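Local atomic coordinates of XAC2610 protein (PDB entry 4QTQ), a protein that binds calcium and probably acts as an immunity protein that inhibits a peptidoglycan hydrolase linked to a bacteria-killing type IV secretion system. Residues V72-L83 with R91-I99; F136-T144 with Y174-V182. All blocks are in the same frame, centred on the assembly; numbering follows the deposited sequence.

Interaction 1 (V72-L83 with R91-I99). With CA (calcium ion), chain B.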
# COMPACT_ATOMS: atom_id res chain seq x y z
N VAL A 72 -5.42 -0.04 12.90
CA VAL A 72 -5.82 -1.44 13.08
C VAL A 72 -7.34 -1.59 12.91
O VAL A 72 -8.13 -1.20 13.78
CB VAL A 72 -5.42 -1.93 14.50
CG1 VAL A 72 -5.83 -3.39 14.70
CG2 VAL A 72 -3.93 -1.76 14.71
N ASP A 73 -7.73 -2.14 11.77
CA ASP A 73 -9.14 -2.37 11.48
C ASP A 73 -9.45 -3.80 11.86
O ASP A 73 -9.03 -4.76 11.18
CB ASP A 73 -9.41 -2.11 9.99
CG ASP A 73 -10.88 -2.25 9.62
OD1 ASP A 73 -11.69 -2.76 10.44
OD2 ASP A 73 -11.21 -1.86 8.48
N SER A 74 -10.18 -3.96 12.96
CA SER A 74 -10.53 -5.28 13.45
C SER A 74 -11.54 -6.01 12.55
O SER A 74 -11.76 -7.20 12.73
CB SER A 74 -11.07 -5.21 14.89
OG SER A 74 -12.37 -4.64 14.90
N ASN A 75 -12.13 -5.30 11.59
CA ASN A 75 -13.03 -5.90 10.59
C ASN A 75 -12.37 -6.16 9.22
O ASN A 75 -13.02 -6.71 8.32
CB ASN A 75 -14.28 -5.01 10.45
CG ASN A 75 -15.04 -4.86 11.76
OD1 ASN A 75 -15.38 -3.76 12.19
ND2 ASN A 75 -15.29 -5.97 12.41
N SER A 76 -11.10 -5.77 9.07
CA SER A 76 -10.32 -6.03 7.85
C SER A 76 -8.80 -5.92 8.13
O SER A 76 -8.11 -5.01 7.65
CB SER A 76 -10.75 -5.06 6.74
OG SER A 76 -10.32 -5.52 5.47
N THR A 77 -8.28 -6.86 8.89
CA THR A 77 -6.98 -6.68 9.50
C THR A 77 -5.82 -7.10 8.60
O THR A 77 -4.94 -6.28 8.30
CB THR A 77 -6.91 -7.40 10.86
OG1 THR A 77 -8.14 -7.19 11.58
CG2 THR A 77 -5.73 -6.88 11.68
N PHE A 78 -5.83 -8.35 8.15
CA PHE A 78 -4.71 -8.91 7.38
C PHE A 78 -5.15 -9.44 6.03
O PHE A 78 -6.21 -10.08 5.90
CB PHE A 78 -4.06 -10.08 8.11
CG PHE A 78 -3.57 -9.75 9.48
CD1 PHE A 78 -2.37 -9.08 9.66
CD2 PHE A 78 -4.28 -10.15 10.60
CE1 PHE A 78 -1.91 -8.78 10.93
CE2 PHE A 78 -3.81 -9.87 11.87
CZ PHE A 78 -2.63 -9.19 12.04
N TYR A 79 -4.31 -9.19 5.03
CA TYR A 79 -4.50 -9.76 3.70
C TYR A 79 -3.16 -10.29 3.18
O TYR A 79 -2.11 -9.66 3.32
CB TYR A 79 -5.11 -8.72 2.76
CG TYR A 79 -5.15 -9.14 1.30
CD1 TYR A 79 -6.22 -9.89 0.78
CD2 TYR A 79 -4.13 -8.77 0.43
CE1 TYR A 79 -6.25 -10.25 -0.55
CE2 TYR A 79 -4.15 -9.12 -0.90
CZ TYR A 79 -5.20 -9.85 -1.39
OH TYR A 79 -5.17 -10.18 -2.73
N HIS A 80 -3.21 -11.48 2.60
CA HIS A 80 -2.05 -12.10 1.98
C HIS A 80 -2.48 -12.51 0.58
O HIS A 80 -3.38 -13.32 0.40
CB HIS A 80 -1.60 -13.30 2.82
CG HIS A 80 -0.35 -13.97 2.33
ND1 HIS A 80 0.04 -15.21 2.78
CD2 HIS A 80 0.57 -13.60 1.41
CE1 HIS A 80 1.16 -15.57 2.18
NE2 HIS A 80 1.51 -14.61 1.34
N GLY A 81 -1.87 -11.88 -0.42
CA GLY A 81 -2.23 -12.14 -1.80
C GLY A 81 -1.74 -11.06 -2.73
O GLY A 81 -1.08 -10.11 -2.29
N PRO A 82 -2.08 -11.17 -4.03
CA PRO A 82 -1.62 -10.18 -4.98
C PRO A 82 -2.43 -8.88 -4.93
O PRO A 82 -3.57 -8.87 -4.42
CB PRO A 82 -1.79 -10.89 -6.34
CG PRO A 82 -2.75 -12.03 -6.10
CD PRO A 82 -3.04 -12.12 -4.63
N LEU A 83 -1.84 -7.80 -5.44
CA LEU A 83 -2.55 -6.53 -5.61
C LEU A 83 -3.11 -6.43 -7.04
O LEU A 83 -2.66 -5.62 -7.86
CB LEU A 83 -1.62 -5.35 -5.29
CG LEU A 83 -1.02 -5.32 -3.88
CD1 LEU A 83 -0.05 -4.16 -3.73
CD2 LEU A 83 -2.10 -5.28 -2.79
N ARG A 91 -9.68 -2.63 1.74
CA ARG A 91 -8.66 -1.92 2.48
C ARG A 91 -8.36 -2.79 3.68
O ARG A 91 -9.27 -3.23 4.37
CB ARG A 91 -9.20 -0.57 2.92
CG ARG A 91 -8.29 0.24 3.84
CD ARG A 91 -9.04 1.42 4.45
NE ARG A 91 -10.20 0.99 5.23
CZ ARG A 91 -11.09 1.81 5.79
NH1 ARG A 91 -10.98 3.13 5.66
NH2 ARG A 91 -12.11 1.30 6.48
N HIS A 92 -7.08 -3.08 3.90
CA HIS A 92 -6.64 -3.87 5.05
C HIS A 92 -5.58 -3.09 5.78
O HIS A 92 -4.92 -2.26 5.17
CB HIS A 92 -6.08 -5.23 4.61
CG HIS A 92 -7.13 -6.21 4.20
ND1 HIS A 92 -7.70 -6.21 2.94
CD2 HIS A 92 -7.71 -7.24 4.87
CE1 HIS A 92 -8.59 -7.19 2.86
NE2 HIS A 92 -8.61 -7.82 4.02
N SER A 93 -5.41 -3.36 7.07
CA SER A 93 -4.37 -2.70 7.87
C SER A 93 -2.94 -3.18 7.53
O SER A 93 -2.00 -2.38 7.48
CB SER A 93 -4.62 -2.92 9.36
OG SER A 93 -5.83 -2.30 9.77
N ILE A 94 -2.79 -4.49 7.31
CA ILE A 94 -1.47 -5.09 7.12
C ILE A 94 -1.54 -6.11 5.99
O ILE A 94 -2.27 -7.10 6.10
CB ILE A 94 -0.98 -5.79 8.41
CG1 ILE A 94 -0.70 -4.75 9.50
CG2 ILE A 94 0.28 -6.63 8.14
CD1 ILE A 94 -0.54 -5.34 10.88
N ILE A 95 -0.79 -5.84 4.93
CA ILE A 95 -0.83 -6.59 3.65
C ILE A 95 0.54 -7.23 3.31
O ILE A 95 1.57 -6.56 3.25
CB ILE A 95 -1.25 -5.65 2.50
CG1 ILE A 95 -2.69 -5.15 2.72
CG2 ILE A 95 -1.08 -6.30 1.12
CD1 ILE A 95 -2.89 -3.69 2.34
N LEU A 96 0.51 -8.54 3.09
CA LEU A 96 1.66 -9.34 2.64
C LEU A 96 1.47 -9.69 1.16
O LEU A 96 0.51 -10.35 0.77
CB LEU A 96 1.76 -10.63 3.47
CG LEU A 96 1.51 -10.54 4.97
CD1 LEU A 96 1.43 -11.93 5.57
CD2 LEU A 96 2.60 -9.73 5.64
N THR A 97 2.39 -9.20 0.33
CA THR A 97 2.24 -9.24 -1.11
C THR A 97 3.61 -8.96 -1.72
O THR A 97 4.36 -8.12 -1.20
CB THR A 97 1.21 -8.20 -1.59
OG1 THR A 97 0.92 -8.41 -2.98
CG2 THR A 97 1.72 -6.76 -1.40
N ASP A 98 3.95 -9.67 -2.80
CA ASP A 98 5.23 -9.47 -3.47
C ASP A 98 5.03 -8.37 -4.48
O ASP A 98 4.38 -8.56 -5.49
CB ASP A 98 5.70 -10.75 -4.17
CG ASP A 98 7.08 -10.60 -4.83
OD1 ASP A 98 7.88 -9.71 -4.42
OD2 ASP A 98 7.36 -11.39 -5.76
N ILE A 99 5.57 -7.21 -4.18
CA ILE A 99 5.36 -6.03 -5.01
C ILE A 99 6.35 -6.04 -6.17
O ILE A 99 5.99 -5.72 -7.30
CB ILE A 99 5.47 -4.73 -4.18
CG1 ILE A 99 4.32 -4.68 -3.16
CG2 ILE A 99 5.46 -3.50 -5.08
CD1 ILE A 99 4.41 -3.56 -2.14
CA CA B . 9.49 -8.95 -2.90
O HOH W 1 -9.68 -1.10 6.33
O HOH W 2 11.62 -8.61 -2.08
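The H92 imidazole is clamped between Y79 and S76. Y79 CB sits 3.5 Å from the H92 ring centroid and 9° off its normal, a CH-pi contact; S76 OG lies over the opposite face. That hydroxyl donates to R91 O (2.7 Å from S76 OG), fixing it above the ring. Beyond CB, the Y79 ring stays oblique to that of H92 (planes 37° apart), its CG anti to the backbone N (chi1 171°), and meets I95 CG2 at its edge, while its OH bonds P82 O. On the sheet's other face, F78 and I94 run side by side, F78 CE1 3.7 Å from I94 CD1, and L96 CD1 lies over one face of the H80 ring. The backbones are parallel: Y79 N donates to I94 O, and L96 N to Y79 O (2.9 Å). Side chains close both ends, with D73 N donating to S93 OG (2.8 Å), a hydroxyl also bonded to Y71 O, and T97 OG1 to G81 O (2.7 Å). D98 OD1 binds the calcium ion. Strand 78-80 lies between 9-11 and 94-97 in a mixed sheet; F78, I94 and L96 pack on strand 28-33, and I95 meets V108 of strand 106-112.

Interaction 2 (F136-T144 with Y174-V182)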
# COMPACT_ATOMS: atom_id res chain seq x y z
N PHE A 136 12.08 -0.01 4.51
CA PHE A 136 11.08 1.00 4.18
C PHE A 136 11.40 1.58 2.80
O PHE A 136 12.54 1.98 2.56
CB PHE A 136 11.06 2.11 5.23
CG PHE A 136 10.15 3.24 4.86
CD1 PHE A 136 8.78 3.16 5.10
CD2 PHE A 136 10.65 4.37 4.24
CE1 PHE A 136 7.93 4.21 4.76
CE2 PHE A 136 9.80 5.42 3.90
CZ PHE A 136 8.43 5.33 4.15
N ASN A 137 10.40 1.63 1.92
CA ASN A 137 10.58 2.18 0.57
C ASN A 137 9.89 3.53 0.42
O ASN A 137 8.66 3.63 0.38
CB ASN A 137 10.06 1.23 -0.50
CG ASN A 137 10.64 1.53 -1.88
OD1 ASN A 137 10.22 2.48 -2.55
ND2 ASN A 137 11.63 0.75 -2.29
N GLN A 138 10.68 4.59 0.32
CA GLN A 138 10.12 5.94 0.20
C GLN A 138 9.29 6.09 -1.08
O GLN A 138 8.15 6.57 -1.04
CB GLN A 138 11.23 6.99 0.24
CG GLN A 138 10.72 8.42 0.41
CD GLN A 138 10.10 8.65 1.77
OE1 GLN A 138 10.78 8.55 2.80
NE2 GLN A 138 8.81 8.95 1.80
N SER A 139 9.85 5.68 -2.22
CA SER A 139 9.20 5.90 -3.51
C SER A 139 7.85 5.19 -3.56
O SER A 139 6.87 5.76 -4.02
CB SER A 139 10.08 5.52 -4.71
OG SER A 139 10.27 4.12 -4.82
N LEU A 140 7.80 3.95 -3.09
CA LEU A 140 6.54 3.20 -3.12
C LEU A 140 5.49 3.76 -2.14
O LEU A 140 4.33 3.89 -2.49
CB LEU A 140 6.80 1.71 -2.87
CG LEU A 140 7.47 1.01 -4.06
CD1 LEU A 140 7.97 -0.37 -3.67
CD2 LEU A 140 6.53 0.90 -5.25
N SER A 141 5.92 4.12 -0.95
CA SER A 141 5.02 4.69 0.05
C SER A 141 4.43 5.98 -0.46
O SER A 141 3.24 6.27 -0.25
CB SER A 141 5.78 4.94 1.36
OG SER A 141 6.35 3.74 1.86
N ASP A 142 5.29 6.76 -1.10
CA ASP A 142 4.89 8.04 -1.67
C ASP A 142 3.80 7.94 -2.74
O ASP A 142 3.04 8.87 -2.92
CB ASP A 142 6.10 8.77 -2.26
CG ASP A 142 6.89 9.56 -1.22
OD1 ASP A 142 6.47 9.70 -0.05
OD2 ASP A 142 7.96 10.08 -1.60
N ILE A 143 3.73 6.82 -3.46
CA ILE A 143 2.69 6.68 -4.49
C ILE A 143 1.30 6.76 -3.86
O ILE A 143 0.36 7.23 -4.51
CB ILE A 143 2.79 5.34 -5.27
CG1 ILE A 143 4.09 5.26 -6.08
CG2 ILE A 143 1.62 5.21 -6.24
CD1 ILE A 143 4.41 3.87 -6.60
N THR A 144 1.18 6.30 -2.61
CA THR A 144 -0.13 6.19 -1.95
C THR A 144 -0.63 7.54 -1.45
O THR A 144 -1.83 7.70 -1.18
CB THR A 144 -0.13 5.17 -0.78
OG1 THR A 144 0.57 5.70 0.35
CG2 THR A 144 0.50 3.85 -1.20
N TYR A 174 3.60 3.45 -13.00
CA TYR A 174 4.98 3.46 -12.54
C TYR A 174 5.61 2.16 -13.00
O TYR A 174 4.96 1.11 -12.98
CB TYR A 174 5.06 3.51 -11.01
CG TYR A 174 4.58 4.80 -10.41
CD1 TYR A 174 3.21 5.04 -10.25
CD2 TYR A 174 5.48 5.77 -10.01
CE1 TYR A 174 2.76 6.24 -9.70
CE2 TYR A 174 5.05 6.96 -9.46
CZ TYR A 174 3.70 7.20 -9.31
OH TYR A 174 3.29 8.39 -8.78
N GLU A 175 6.88 2.23 -13.40
CA GLU A 175 7.67 1.03 -13.64
C GLU A 175 8.55 0.86 -12.43
O GLU A 175 9.16 1.83 -11.96
CB GLU A 175 8.51 1.16 -14.91
CG GLU A 175 9.33 -0.08 -15.23
CD GLU A 175 10.04 0.00 -16.57
OE1 GLU A 175 10.03 1.07 -17.19
OE2 GLU A 175 10.62 -1.01 -17.00
N LEU A 176 8.60 -0.36 -11.90
CA LEU A 176 9.43 -0.66 -10.76
C LEU A 176 10.63 -1.46 -11.22
O LEU A 176 10.46 -2.57 -11.74
CB LEU A 176 8.66 -1.44 -9.70
CG LEU A 176 9.47 -1.69 -8.41
CD1 LEU A 176 9.47 -0.47 -7.50
CD2 LEU A 176 8.91 -2.89 -7.68
N LYS A 177 11.82 -0.90 -11.05
CA LYS A 177 13.07 -1.60 -11.34
C LYS A 177 14.00 -1.44 -10.15
O LYS A 177 14.38 -0.31 -9.81
CB LYS A 177 13.74 -1.05 -12.60
CG LYS A 177 12.85 -1.07 -13.83
CD LYS A 177 13.59 -0.64 -15.09
CE LYS A 177 14.46 -1.75 -15.65
NZ LYS A 177 14.41 -1.73 -17.14
N ASN A 178 14.34 -2.56 -9.52
CA ASN A 178 15.31 -2.61 -8.43
C ASN A 178 14.97 -1.66 -7.28
O ASN A 178 15.63 -0.64 -7.09
CB ASN A 178 16.72 -2.34 -8.95
CG ASN A 178 17.21 -3.43 -9.88
OD1 ASN A 178 17.26 -4.60 -9.51
ND2 ASN A 178 17.58 -3.04 -11.09
N ASN A 179 13.93 -2.02 -6.53
CA ASN A 179 13.48 -1.27 -5.36
C ASN A 179 13.12 0.19 -5.62
O ASN A 179 12.98 0.96 -4.69
CB ASN A 179 14.49 -1.41 -4.19
CG ASN A 179 15.72 -0.49 -4.31
OD1 ASN A 179 15.63 0.64 -4.81
ND2 ASN A 179 16.86 -0.97 -3.84
N GLU A 180 12.92 0.55 -6.89
CA GLU A 180 12.73 1.94 -7.28
C GLU A 180 11.54 2.12 -8.23
O GLU A 180 11.57 1.63 -9.37
CB GLU A 180 14.02 2.45 -7.93
CG GLU A 180 14.08 3.94 -8.22
CD GLU A 180 14.15 4.79 -6.96
OE1 GLU A 180 13.14 4.85 -6.21
OE2 GLU A 180 15.21 5.40 -6.74
N ALA A 181 10.50 2.82 -7.78
CA ALA A 181 9.32 3.08 -8.62
C ALA A 181 9.49 4.41 -9.33
O ALA A 181 9.71 5.42 -8.67
CB ALA A 181 8.06 3.10 -7.78
N VAL A 182 9.37 4.40 -10.66
CA VAL A 182 9.49 5.61 -11.47
C VAL A 182 8.24 5.82 -12.33
O VAL A 182 7.81 4.92 -13.05
CB VAL A 182 10.73 5.56 -12.39
CG1 VAL A 182 10.67 6.66 -13.45
CG2 VAL A 182 11.99 5.68 -11.56
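N137 and S139, at the start of the short helix 138-143, hold the turn and the start of the second strand of a beta hairpin formed by strands 168-176 and 181-190. N137 is the N-cap. Following its side chain outward, CB leads to CG, which lies anti to the backbone N, and the amide then splits its work between two partners. OD1 faces the helix and accepts twice, from L140 N (2.9 Å), the capping bond, and from S139 OG, which lies in the carbonyl plane. ND2 reaches across to N179 O at 2.8 Å, with an N-H...O angle of 170° and the acceptor in the plane of the N137 amide. Both ends of this buried amide are therefore engaged, which fixes its rotation.

S139 OG extends the chain of bonds: it donates to N137 OD1 and accepts from A181 N in a nearly straight bond (171°). Its first torsion places it between the backbone N and the carbonyl carbon, where it can serve both. The helix is thereby anchored to the hairpin by one side-chain amide and one hydroxyl.

Alongside these polar links the contact is apolar. L140 CD2 touches A181 CB at 3.7 Å and also L176 CD1, the two leucine side chains crossing at about a right angle. Farther along the helix, I143 and Y174 lie alongside each other, pointing opposite ways. L158 of the adjoining strand 157-163 touches both L140 and Y174. I143 CD1 rests on A181 CB, and I143 CG1 stands over the centre of the Y174 ring, 3.9 Å from the centroid and 13° off the normal.

In the fold
Following the chain from the N terminus, interaction 1 comes first of the two: 91-99 returns beside 72-83 after a connection of seven residues without helix or strand. Its D98 begins the calcium site, completed by N100, D102, H104 and D106. Interaction 2 closes a longer loop: 29 residues, including strands 152-154 and 157-163 and the start of 168-176, separate 136-144 from 174-182. The two contacts follow in series, neither nested nor crossed, with centres about 18 Å apart. Interaction 1 joins neighbouring strands of the mixed sheet, whereas interaction 2 ties the helix after that sheet's last strand to the C-terminal antiparallel sheet. They meet at I99, which packs against L140 and L176.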